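PDB 2ECE: selenium-binding protein from Sulfolobus tokodaii, which is of unknown function but is a beta propeller of the selenium-binding protein family and may bind selenium. Local coordinates for residues S105-I110 and I122-P128; S135-L140 and P163-L167; W195-N199 and P262-M266. All blocks are in the same frame, centred on the assembly; numbering follows the deposited sequence.

Contact 1 of 3, residues S105-I110 and I122-P128; sequences SSRIYI and IIKVIEP
Arg107 and Glu127 run alongside each other in the same direction, just beyond the end of the antiparallel hairpin of strands 108-112 and 121-126, the last two strands of one four-stranded propeller blade. The guanidinium grips the glutamate side-on, NE and NH2 both reaching the single oxygen OE1; the straighter bond, 160° at the hydrogen, runs from Arg107 NE to Glu127 OE1 at 3.1 Å. OE1 lies close to the guanidinium plane, but the carboxylate is turned steeply out of it, the two planes standing 69° apart. The arginine chain leaves with CG anti to the backbone N (chi1 174°) and bends only at chi3, which lays the guanidinium over the Pro128 ring: Pro128 CG sits above one face, offset toward the rim. Val125 CG1 packs against the chain lower down, 3.7 Å from Arg107 CD.

Within the hairpin, Ile108 and Ile126 form a hydrogen-bonded pair, and the bond from Ile126 N to Ile108 O measures 2.8 Å. Their side chains run alongside each other, CB to CB, on the same face as Ile110. On the other face Val125 CG2 meets the Tyr109 ring obliquely, 3.8 Å from CD2. Opposite Ile110 the partner strand bulges in classic fashion: Ile123 N donates to Ile110 O, Lys124 N adds a weak bond to that same oxygen, and Ile123 CD1 swings across to Ile110 CG2 at 3.7 Å.

The arginine's other end, NH1, makes a salt bridge with Asp71, which also bonds Tyr109 OH and Ser105 OG, while Tyr68 contributes a cation-pi contact. With one carboxylate at NE and NH2 and another at NH1, the guanidinium is fixed in rotation, and its charge is likely to keep both carboxylates ionised.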
ATOM      1  N   SER A 105     -12.327  11.523  -2.782  1.00 21.16           N
ATOM      2  CA  SER A 105     -13.064  12.513  -1.993  1.00 21.28           C
ATOM      3  C   SER A 105     -12.303  13.353  -0.973  1.00 21.04           C
ATOM      4  O   SER A 105     -12.719  14.471  -0.668  1.00 20.31           O
ATOM      5  CB  SER A 105     -14.211  11.826  -1.254  1.00 21.69           C
ATOM      6  OG  SER A 105     -13.691  10.987  -0.234  1.00 23.24           O
ATOM      7  N   SER A 106     -11.213  12.816  -0.430  1.00 19.68           N
ATOM      8  CA  SER A 106     -10.432  13.509   0.589  1.00 18.61           C
ATOM      9  C   SER A 106     -11.144  13.423   1.942  1.00 18.11           C
ATOM     10  O   SER A 106     -10.744  14.060   2.911  1.00 17.42           O
ATOM     11  CB  SER A 106     -10.221  14.980   0.221  1.00 19.60           C
ATOM     12  OG  SER A 106      -9.449  15.108  -0.957  1.00 18.43           O
ATOM     13  N   ARG A 107     -12.209  12.634   1.997  1.00 18.01           N
ATOM     14  CA  ARG A 107     -12.957  12.456   3.234  1.00 18.61           C
ATOM     15  C   ARG A 107     -12.205  11.455   4.111  1.00 19.44           C
ATOM     16  O   ARG A 107     -11.461  10.619   3.595  1.00 20.11           O
ATOM     17  CB  ARG A 107     -14.363  11.929   2.909  1.00 19.44           C
ATOM     18  CG  ARG A 107     -15.221  11.565   4.116  1.00 18.38           C
ATOM     19  CD  ARG A 107     -16.665  11.243   3.702  1.00 20.81           C
ATOM     20  NE  ARG A 107     -17.343  12.388   3.085  1.00 22.26           N
ATOM     21  CZ  ARG A 107     -17.617  12.501   1.788  1.00 23.46           C
ATOM     22  NH1 ARG A 107     -17.274  11.538   0.941  1.00 24.21           N
ATOM     23  NH2 ARG A 107     -18.253  13.576   1.335  1.00 25.48           N
ATOM     24  N   ILE A 108     -12.365  11.553   5.427  1.00 20.04           N
ATOM     25  CA  ILE A 108     -11.707  10.607   6.334  1.00 19.56           C
ATOM     26  C   ILE A 108     -12.734  10.002   7.283  1.00 21.02           C
ATOM     27  O   ILE A 108     -13.463  10.726   7.974  1.00 21.61           O
ATOM     28  CB  ILE A 108     -10.618  11.264   7.208  1.00 19.71           C
ATOM     29  CG1 ILE A 108      -9.547  11.916   6.336  1.00 19.13           C
ATOM     30  CG2 ILE A 108      -9.951  10.194   8.102  1.00 20.04           C
ATOM     31  CD1 ILE A 108      -8.518  12.700   7.136  1.00 19.75           C
ATOM     32  N   TYR A 109     -12.809   8.677   7.303  1.00 18.93           N
ATOM     33  CA  TYR A 109     -13.724   8.004   8.212  1.00 19.53           C
ATOM     34  C   TYR A 109     -12.906   7.460   9.377  1.00 20.42           C
ATOM     35  O   TYR A 109     -11.765   7.011   9.192  1.00 21.80           O
ATOM     36  CB  TYR A 109     -14.430   6.836   7.516  1.00 19.74           C
ATOM     37  CG  TYR A 109     -15.254   7.228   6.313  1.00 20.33           C
ATOM     38  CD1 TYR A 109     -14.729   7.147   5.024  1.00 18.66           C
ATOM     39  CD2 TYR A 109     -16.572   7.652   6.462  1.00 21.22           C
ATOM     40  CE1 TYR A 109     -15.498   7.472   3.913  1.00 18.75           C
ATOM     41  CE2 TYR A 109     -17.350   7.983   5.358  1.00 20.49           C
ATOM     42  CZ  TYR A 109     -16.811   7.889   4.086  1.00 20.41           C
ATOM     43  OH  TYR A 109     -17.590   8.203   2.992  1.00 19.16           O
ATOM     44  N   ILE A 110     -13.482   7.513  10.571  1.00 20.33           N
ATOM     45  CA  ILE A 110     -12.840   6.983  11.768  1.00 19.81           C
ATOM     46  C   ILE A 110     -13.770   5.831  12.133  1.00 22.10           C
ATOM     47  O   ILE A 110     -14.919   6.056  12.531  1.00 22.01           O
ATOM     48  CB  ILE A 110     -12.824   8.013  12.918  1.00 20.52           C
ATOM     49  CG1 ILE A 110     -12.233   9.343  12.430  1.00 20.50           C
ATOM     50  CG2 ILE A 110     -12.000   7.473  14.079  1.00 20.45           C
ATOM     51  CD1 ILE A 110     -10.810   9.242  11.910  1.00 20.58           C
ATOM     52  N   ILE A 122     -18.678   3.192  12.042  1.00 25.32           N
ATOM     53  CA  ILE A 122     -18.154   4.523  11.760  1.00 23.85           C
ATOM     54  C   ILE A 122     -18.597   5.400  12.922  1.00 24.08           C
ATOM     55  O   ILE A 122     -19.792   5.510  13.189  1.00 25.12           O
ATOM     56  CB  ILE A 122     -18.763   5.117  10.473  1.00 23.59           C
ATOM     57  CG1 ILE A 122     -18.446   4.224   9.274  1.00 22.46           C
ATOM     58  CG2 ILE A 122     -18.237   6.537  10.260  1.00 21.30           C
ATOM     59  CD1 ILE A 122     -19.180   4.644   8.009  1.00 23.28           C
ATOM     60  N   ILE A 123     -17.650   6.019  13.617  1.00 22.69           N
ATOM     61  CA  ILE A 123     -18.003   6.870  14.740  1.00 23.04           C
ATOM     62  C   ILE A 123     -17.699   8.346  14.521  1.00 25.05           C
ATOM     63  O   ILE A 123     -18.093   9.188  15.328  1.00 25.37           O
ATOM     64  CB  ILE A 123     -17.325   6.388  16.052  1.00 24.05           C
ATOM     65  CG1 ILE A 123     -15.823   6.187  15.846  1.00 22.83           C
ATOM     66  CG2 ILE A 123     -17.995   5.108  16.532  1.00 24.41           C
ATOM     67  CD1 ILE A 123     -14.987   7.380  16.250  1.00 21.55           C
ATOM     68  N   LYS A 124     -17.013   8.664  13.427  1.00 24.59           N
ATOM     69  CA  LYS A 124     -16.680  10.053  13.112  1.00 25.16           C
ATOM     70  C   LYS A 124     -16.272  10.220  11.653  1.00 25.71           C
ATOM     71  O   LYS A 124     -15.605   9.357  11.074  1.00 23.73           O
ATOM     72  CB  LYS A 124     -15.548  10.558  14.014  1.00 27.02           C
ATOM     73  CG  LYS A 124     -15.170  12.027  13.773  1.00 30.22           C
ATOM     74  CD  LYS A 124     -14.288  12.574  14.893  1.00 32.69           C
ATOM     75  CE  LYS A 124     -14.136  14.089  14.797  1.00 34.43           C
ATOM     76  NZ  LYS A 124     -13.600  14.679  16.056  1.00 37.04           N
ATOM     77  N   VAL A 125     -16.695  11.327  11.055  1.00 24.34           N
ATOM     78  CA  VAL A 125     -16.360  11.620   9.674  1.00 24.93           C
ATOM     79  C   VAL A 125     -15.748  13.009   9.582  1.00 26.63           C
ATOM     80  O   VAL A 125     -16.288  13.968  10.136  1.00 26.34           O
ATOM     81  CB  VAL A 125     -17.602  11.595   8.758  1.00 26.08           C
ATOM     82  CG1 VAL A 125     -17.207  11.982   7.335  1.00 24.56           C
ATOM     83  CG2 VAL A 125     -18.242  10.208   8.768  1.00 23.57           C
ATOM     84  N   ILE A 126     -14.611  13.110   8.906  1.00 24.76           N
ATOM     85  CA  ILE A 126     -13.965  14.396   8.702  1.00 23.83           C
ATOM     86  C   ILE A 126     -14.278  14.673   7.243  1.00 24.81           C
ATOM     87  O   ILE A 126     -13.751  14.001   6.357  1.00 23.93           O
ATOM     88  CB  ILE A 126     -12.444  14.305   8.887  1.00 25.14           C
ATOM     89  CG1 ILE A 126     -12.122  13.758  10.275  1.00 26.09           C
ATOM     90  CG2 ILE A 126     -11.821  15.683   8.713  1.00 24.79           C
ATOM     91  CD1 ILE A 126     -10.671  13.447  10.470  1.00 30.24           C
ATOM     92  N   GLU A 127     -15.160  15.637   6.992  1.00 23.47           N
ATOM     93  CA  GLU A 127     -15.560  15.961   5.630  1.00 22.90           C
ATOM     94  C   GLU A 127     -14.419  16.527   4.786  1.00 20.67           C
ATOM     95  O   GLU A 127     -13.488  17.148   5.302  1.00 20.10           O
ATOM     96  CB  GLU A 127     -16.743  16.943   5.648  1.00 26.14           C
ATOM     97  CG  GLU A 127     -18.037  16.380   6.256  1.00 27.80           C
ATOM     98  CD  GLU A 127     -18.613  15.203   5.472  1.00 29.74           C
ATOM     99  OE1 GLU A 127     -18.267  15.040   4.285  1.00 29.30           O
ATOM    100  OE2 GLU A 127     -19.432  14.445   6.035  1.00 34.22           O
ATOM    101  N   PRO A 128     -14.480  16.305   3.468  1.00 19.11           N
ATOM    102  CA  PRO A 128     -13.489  16.758   2.486  1.00 20.27           C
ATOM    103  C   PRO A 128     -13.093  18.229   2.601  1.00 21.02           C
ATOM    104  O   PRO A 128     -11.920  18.573   2.485  1.00 19.87           O
ATOM    105  CB  PRO A 128     -14.173  16.458   1.156  1.00 19.73           C
ATOM    106  CG  PRO A 128     -14.940  15.210   1.472  1.00 20.06           C
ATOM    107  CD  PRO A 128     -15.566  15.566   2.798  1.00 19.86           C
TER

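Contact 2 of 3, residues S135-L140 and P163-L167; sequences SGYSRL and PGGIL
Tyr137 OH is held by two groups beyond these segments, Glu181 OE1 and Arg184 NH2, and that grip anchors the ring against the backbone of Gly164 and Gly165. Tyr137 OH lies 3.5 Å from Gly165 CA. Gly165 N lies over one ring face, offset toward the rim; Ser135 O stands over the opposite face. Pro163 O meets the ring edge in plane, 3.4 Å from Tyr137 CE1. The CG of Tyr137 sits beside its own backbone N, opposite the carbonyl carbon (chi1 -68°), which directs the ring across to the glycines. A side chain on Gly165 would run into the hydroxyl, and its backbone angles by themselves call for glycine. Trading the tyrosine for an alanine would probably open a gap over Gly164 and Gly165 and deprive Glu181 and Arg184 of their shared hydroxyl partner.

Ser135 opens an ST turn, its OG accepting from Tyr137 N at 3.1 Å, and its CB packs on Leu167 CB at 3.7 Å. Farther along, Leu140 and Leu167 cross at about a right angle, with Leu140 CG 4.1 Å from Leu167 CD2.

The tyrosine thus follows the end of helix 128-135 and lies on the start of strand 165-169, beside Ala154 of strand 150-154, while Leu140 begins strand 140-145, the first strand of the same four-stranded propeller blade, and touches Val131 of the helix.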
ATOM      1  N   SER A 135      -5.458  21.450   5.948  1.00 23.68           N
ATOM      2  CA  SER A 135      -4.173  21.001   5.412  1.00 22.34           C
ATOM      3  C   SER A 135      -3.796  21.565   4.047  1.00 23.31           C
ATOM      4  O   SER A 135      -2.614  21.626   3.714  1.00 22.94           O
ATOM      5  CB  SER A 135      -4.156  19.474   5.313  1.00 20.10           C
ATOM      6  OG  SER A 135      -4.976  19.043   4.241  1.00 17.37           O
ATOM      7  N   GLY A 136      -4.790  21.950   3.250  1.00 22.40           N
ATOM      8  CA  GLY A 136      -4.510  22.470   1.922  1.00 23.60           C
ATOM      9  C   GLY A 136      -4.195  21.351   0.934  1.00 23.73           C
ATOM     10  O   GLY A 136      -3.696  21.603  -0.164  1.00 24.24           O
ATOM     11  N   TYR A 137      -4.484  20.111   1.332  1.00 22.37           N
ATOM     12  CA  TYR A 137      -4.243  18.936   0.492  1.00 21.56           C
ATOM     13  C   TYR A 137      -5.535  18.208   0.126  1.00 21.56           C
ATOM     14  O   TYR A 137      -6.549  18.315   0.829  1.00 22.55           O
ATOM     15  CB  TYR A 137      -3.334  17.927   1.211  1.00 19.58           C
ATOM     16  CG  TYR A 137      -1.902  18.355   1.424  1.00 20.31           C
ATOM     17  CD1 TYR A 137      -1.163  18.936   0.394  1.00 20.68           C
ATOM     18  CD2 TYR A 137      -1.256  18.111   2.641  1.00 19.47           C
ATOM     19  CE1 TYR A 137       0.185  19.260   0.566  1.00 18.27           C
ATOM     20  CE2 TYR A 137       0.090  18.432   2.822  1.00 17.83           C
ATOM     21  CZ  TYR A 137       0.802  19.003   1.778  1.00 17.92           C
ATOM     22  OH  TYR A 137       2.134  19.297   1.939  1.00 17.83           O
ATOM     23  N   SER A 138      -5.491  17.452  -0.968  1.00 21.42           N
ATOM     24  CA  SER A 138      -6.645  16.671  -1.408  1.00 19.74           C
ATOM     25  C   SER A 138      -6.170  15.338  -1.989  1.00 18.84           C
ATOM     26  O   SER A 138      -4.997  15.202  -2.359  1.00 19.03           O
ATOM     27  CB  SER A 138      -7.468  17.448  -2.449  1.00 20.10           C
ATOM     28  OG  SER A 138      -6.782  17.574  -3.683  1.00 23.52           O
ATOM     29  N   ARG A 139      -7.088  14.371  -2.067  1.00 18.76           N
ATOM     30  CA  ARG A 139      -6.813  13.024  -2.585  1.00 18.73           C
ATOM     31  C   ARG A 139      -5.847  12.306  -1.645  1.00 19.16           C
ATOM     32  O   ARG A 139      -4.647  12.192  -1.919  1.00 18.53           O
ATOM     33  CB  ARG A 139      -6.238  13.089  -4.005  1.00 18.25           C
ATOM     34  CG  ARG A 139      -7.279  13.355  -5.107  1.00 18.95           C
ATOM     35  CD  ARG A 139      -7.728  14.819  -5.171  1.00 19.68           C
ATOM     36  NE  ARG A 139      -8.526  15.075  -6.372  1.00 20.62           N
ATOM     37  CZ  ARG A 139      -8.800  16.287  -6.863  1.00 21.93           C
ATOM     38  NH1 ARG A 139      -8.348  17.383  -6.266  1.00 18.68           N
ATOM     39  NH2 ARG A 139      -9.521  16.400  -7.967  1.00 23.81           N
ATOM     40  N   LEU A 140      -6.398  11.818  -0.537  1.00 18.83           N
ATOM     41  CA  LEU A 140      -5.631  11.151   0.512  1.00 20.01           C
ATOM     42  C   LEU A 140      -5.307   9.699   0.207  1.00 19.54           C
ATOM     43  O   LEU A 140      -6.179   8.911  -0.181  1.00 18.73           O
ATOM     44  CB  LEU A 140      -6.382  11.270   1.836  1.00 19.11           C
ATOM     45  CG  LEU A 140      -6.171  12.591   2.587  1.00 20.81           C
ATOM     46  CD1 LEU A 140      -6.329  13.789   1.658  1.00 23.24           C
ATOM     47  CD2 LEU A 140      -7.159  12.653   3.743  1.00 19.71           C
ATOM     48  N   PRO A 163       2.027  21.503  -4.653  1.00 23.99           N
ATOM     49  CA  PRO A 163       2.621  20.280  -4.107  1.00 23.51           C
ATOM     50  C   PRO A 163       1.635  19.410  -3.342  1.00 22.48           C
ATOM     51  O   PRO A 163       0.664  19.899  -2.776  1.00 22.40           O
ATOM     52  CB  PRO A 163       3.717  20.804  -3.177  1.00 23.88           C
ATOM     53  CG  PRO A 163       3.997  22.200  -3.690  1.00 25.31           C
ATOM     54  CD  PRO A 163       2.617  22.690  -4.014  1.00 24.26           C
ATOM     55  N   GLY A 164       1.890  18.110  -3.354  1.00 22.00           N
ATOM     56  CA  GLY A 164       1.075  17.196  -2.587  1.00 20.55           C
ATOM     57  C   GLY A 164       1.929  17.041  -1.350  1.00 19.57           C
ATOM     58  O   GLY A 164       2.959  17.726  -1.230  1.00 17.39           O
ATOM     59  N   GLY A 165       1.554  16.162  -0.430  1.00 18.42           N
ATOM     60  CA  GLY A 165       2.380  16.016   0.751  1.00 18.84           C
ATOM     61  C   GLY A 165       1.768  15.182   1.848  1.00 19.55           C
ATOM     62  O   GLY A 165       0.985  14.281   1.583  1.00 19.49           O
ATOM     63  N   ILE A 166       2.126  15.498   3.086  1.00 19.41           N
ATOM     64  CA  ILE A 166       1.649  14.754   4.239  1.00 19.55           C
ATOM     65  C   ILE A 166       0.983  15.655   5.273  1.00 20.19           C
ATOM     66  O   ILE A 166       1.529  16.695   5.651  1.00 19.51           O
ATOM     67  CB  ILE A 166       2.827  14.013   4.919  1.00 19.34           C
ATOM     68  CG1 ILE A 166       3.499  13.084   3.902  1.00 19.22           C
ATOM     69  CG2 ILE A 166       2.339  13.251   6.143  1.00 18.66           C
ATOM     70  CD1 ILE A 166       4.892  12.621   4.313  1.00 18.84           C
ATOM     71  N   LEU A 167      -0.202  15.255   5.721  1.00 19.86           N
ATOM     72  CA  LEU A 167      -0.914  16.012   6.743  1.00 20.72           C
ATOM     73  C   LEU A 167      -0.957  15.143   7.987  1.00 21.07           C
ATOM     74  O   LEU A 167      -0.685  13.941   7.925  1.00 19.84           O
ATOM     75  CB  LEU A 167      -2.342  16.348   6.304  1.00 21.42           C
ATOM     76  CG  LEU A 167      -3.304  15.179   6.097  1.00 21.91           C
ATOM     77  CD1 LEU A 167      -4.563  15.396   6.922  1.00 22.60           C
ATOM     78  CD2 LEU A 167      -3.644  15.065   4.622  1.00 24.37           C
TER

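Contact 3 of 3, residues W195-N199 and P262-M266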
ATOM      1  N   TRP A 195       8.926   5.694   7.575  1.00 16.48           N
ATOM      2  CA  TRP A 195      10.015   6.238   8.354  1.00 15.40           C
ATOM      3  C   TRP A 195      10.829   5.199   9.112  1.00 17.61           C
ATOM      4  O   TRP A 195      10.511   4.009   9.124  1.00 18.04           O
ATOM      5  CB  TRP A 195       9.415   7.237   9.363  1.00 15.56           C
ATOM      6  CG  TRP A 195       8.180   6.677  10.110  1.00 15.64           C
ATOM      7  CD1 TRP A 195       8.063   5.441  10.679  1.00 17.62           C
ATOM      8  CD2 TRP A 195       6.916   7.343  10.353  1.00 17.86           C
ATOM      9  NE1 TRP A 195       6.821   5.288  11.254  1.00 17.27           N
ATOM     10  CE2 TRP A 195       6.097   6.436  11.070  1.00 16.98           C
ATOM     11  CE3 TRP A 195       6.401   8.609  10.035  1.00 16.88           C
ATOM     12  CZ2 TRP A 195       4.788   6.756  11.475  1.00 18.28           C
ATOM     13  CZ3 TRP A 195       5.089   8.929  10.442  1.00 18.37           C
ATOM     14  CH2 TRP A 195       4.304   8.000  11.153  1.00 16.49           C
ATOM     15  N   ASN A 196      11.898   5.684   9.728  1.00 17.54           N
ATOM     16  CA  ASN A 196      12.746   4.897  10.604  1.00 18.32           C
ATOM     17  C   ASN A 196      12.671   5.842  11.795  1.00 17.38           C
ATOM     18  O   ASN A 196      13.335   6.880  11.819  1.00 17.86           O
ATOM     19  CB  ASN A 196      14.185   4.808  10.106  1.00 18.65           C
ATOM     20  CG  ASN A 196      15.068   4.024  11.063  1.00 19.33           C
ATOM     21  OD1 ASN A 196      15.146   4.347  12.248  1.00 17.02           O
ATOM     22  ND2 ASN A 196      15.729   2.986  10.557  1.00 20.17           N
ATOM     23  N   LEU A 197      11.840   5.495  12.768  1.00 18.41           N
ATOM     24  CA  LEU A 197      11.625   6.360  13.919  1.00 18.82           C
ATOM     25  C   LEU A 197      12.819   6.707  14.802  1.00 18.44           C
ATOM     26  O   LEU A 197      13.053   7.875  15.081  1.00 19.49           O
ATOM     27  CB  LEU A 197      10.474   5.803  14.772  1.00 18.72           C
ATOM     28  CG  LEU A 197       9.118   5.811  14.041  1.00 18.60           C
ATOM     29  CD1 LEU A 197       8.077   5.046  14.845  1.00 19.43           C
ATOM     30  CD2 LEU A 197       8.669   7.243  13.813  1.00 18.04           C
ATOM     31  N   PRO A 198      13.603   5.710  15.238  1.00 19.16           N
ATOM     32  CA  PRO A 198      14.744   6.060  16.096  1.00 18.70           C
ATOM     33  C   PRO A 198      15.789   6.943  15.417  1.00 20.48           C
ATOM     34  O   PRO A 198      16.442   7.763  16.067  1.00 20.90           O
ATOM     35  CB  PRO A 198      15.299   4.694  16.504  1.00 19.39           C
ATOM     36  CG  PRO A 198      14.075   3.799  16.438  1.00 20.64           C
ATOM     37  CD  PRO A 198      13.449   4.251  15.140  1.00 18.28           C
ATOM     38  N   ASN A 199      15.945   6.775  14.110  1.00 20.05           N
ATOM     39  CA  ASN A 199      16.909   7.563  13.356  1.00 22.46           C
ATOM     40  C   ASN A 199      16.303   8.871  12.868  1.00 22.30           C
ATOM     41  O   ASN A 199      16.967   9.684  12.223  1.00 21.88           O
ATOM     42  CB  ASN A 199      17.437   6.735  12.193  1.00 24.44           C
ATOM     43  CG  ASN A 199      18.383   5.657  12.653  1.00 28.45           C
ATOM     44  OD1 ASN A 199      19.555   5.924  12.913  1.00 31.35           O
ATOM     45  ND2 ASN A 199      17.877   4.435  12.794  1.00 30.62           N
ATOM     46  N   PRO A 262      14.776  -1.422  13.120  1.00 19.99           N
ATOM     47  CA  PRO A 262      15.177  -0.013  13.115  1.00 20.60           C
ATOM     48  C   PRO A 262      16.675   0.282  13.141  1.00 20.14           C
ATOM     49  O   PRO A 262      17.082   1.429  12.932  1.00 20.45           O
ATOM     50  CB  PRO A 262      14.450   0.551  14.334  1.00 19.54           C
ATOM     51  CG  PRO A 262      14.501  -0.598  15.289  1.00 19.95           C
ATOM     52  CD  PRO A 262      14.125  -1.774  14.396  1.00 19.93           C
ATOM     53  N   THR A 263      17.498  -0.731  13.397  1.00 21.44           N
ATOM     54  CA  THR A 263      18.943  -0.509  13.416  1.00 22.56           C
ATOM     55  C   THR A 263      19.458  -0.499  11.987  1.00 23.43           C
ATOM     56  O   THR A 263      20.610  -0.147  11.727  1.00 23.44           O
ATOM     57  CB  THR A 263      19.698  -1.606  14.213  1.00 21.34           C
ATOM     58  OG1 THR A 263      19.522  -2.878  13.583  1.00 20.73           O
ATOM     59  CG2 THR A 263      19.186  -1.673  15.628  1.00 22.42           C
ATOM     60  N   LYS A 264      18.588  -0.874  11.057  1.00 25.34           N
ATOM     61  CA  LYS A 264      18.944  -0.915   9.644  1.00 26.90           C
ATOM     62  C   LYS A 264      18.451   0.335   8.931  1.00 26.79           C
ATOM     63  O   LYS A 264      17.248   0.599   8.881  1.00 25.89           O
ATOM     64  CB  LYS A 264      18.315  -2.139   8.982  1.00 29.78           C
ATOM     65  CG  LYS A 264      18.680  -3.467   9.626  1.00 32.83           C
ATOM     66  CD  LYS A 264      20.069  -3.921   9.218  1.00 36.84           C
ATOM     67  CE  LYS A 264      20.354  -5.346   9.686  1.00 39.02           C
ATOM     68  NZ  LYS A 264      20.511  -5.448  11.166  1.00 40.49           N
ATOM     69  N   LEU A 265      19.360   1.102   8.355  1.00 26.54           N
ATOM     70  CA  LEU A 265      18.917   2.299   7.671  1.00 27.56           C
ATOM     71  C   LEU A 265      18.806   2.112   6.187  1.00 25.90           C
ATOM     72  O   LEU A 265      19.546   2.706   5.400  1.00 26.90           O
ATOM     73  CB  LEU A 265      19.821   3.478   7.989  1.00 28.87           C
ATOM     74  CG  LEU A 265      19.384   4.029   9.340  1.00 33.90           C
ATOM     75  CD1 LEU A 265      20.305   3.514  10.430  1.00 34.67           C
ATOM     76  CD2 LEU A 265      19.369   5.543   9.269  1.00 34.87           C
ATOM     77  N   MET A 266      17.844   1.281   5.822  1.00 25.48           N
ATOM     78  CA  MET A 266      17.586   0.974   4.439  1.00 25.13           C
ATOM     79  C   MET A 266      16.169   0.458   4.260  1.00 22.48           C
ATOM     80  O   MET A 266      15.448   0.192   5.225  1.00 22.36           O
ATOM     81  CB  MET A 266      18.580  -0.074   3.944  1.00 26.62           C
ATOM     82  CG  MET A 266      18.615  -1.338   4.790  1.00 28.51           C
ATOM     83  SD  MET A 266      19.740  -2.571   4.078  1.00 32.76           S
ATOM     84  CE  MET A 266      21.319  -1.789   4.421  1.00 32.41           C
TER
HETATM   85  O   HOH W   1      15.039   2.398   7.414  1.00 19.08           O
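An Asx motif at the end of strand 193-196 meets the loop that leads into strand 266-274, with Asn196 making the hydrogen bond across. Its amide carbon CG lies anti to the backbone N (chi1 178°), which sends the group toward residues 262-266. The two ends of the amide then divide the work. ND2 donates across to Pro262 O at 3.1 Å; the bond is fairly straight at the hydrogen, 160°, and the acceptor lies near the amide plane, but the donor stands above the plane of the proline carbonyl. OD1 faces back into its own turn and accepts twice, from Asn199 N and from Asn199 ND2, the latter at 2.8 Å. Both donors come from the same face of the Asn196 amide.

That double hold belongs to the turn between strands 193-196 and 201-204, neighbours in one blade of the propeller, whereas the opposing loop links two strands of the next blade along the chain. Leu265, the centre of an inverse gamma turn, comes from the opposite direction to Asn199 and sets both methyls against the Asn199 amide, with CD2 3.5 Å from Asn199 CG. Pro198 and Pro262 meet obliquely, ring against ring, Pro198 CG lying 3.9 Å from Pro262 CB. A water adds a further link, lying 3.3 Å from Asn196 ND2, from which it accepts, and 3.1 Å from Met266 O.

In the fold
The three contacts follow one another along the chain and sample successive sheets of the propeller. Contacts 1 and 2 touch, their centres 15 Å apart: Ser106 OG probably hydrogen-bonds Arg139 N at 2.7 Å, and Ile108 CG1 packs on Leu140 CD2 at 3.6 Å. Helix 128-135 connects them directly, starting at Pro128 in contact 1 and finishing at Ser135 in contact 2. Contact 3 stands apart, its centre 25 Å from that of contact 2 and 31 Å from that of contact 1, with nearest atoms about 7 Å and about 14 Å away. Whereas contact 1 pairs strands within a sheet, contact 3 joins connecting turns of two consecutive sheets.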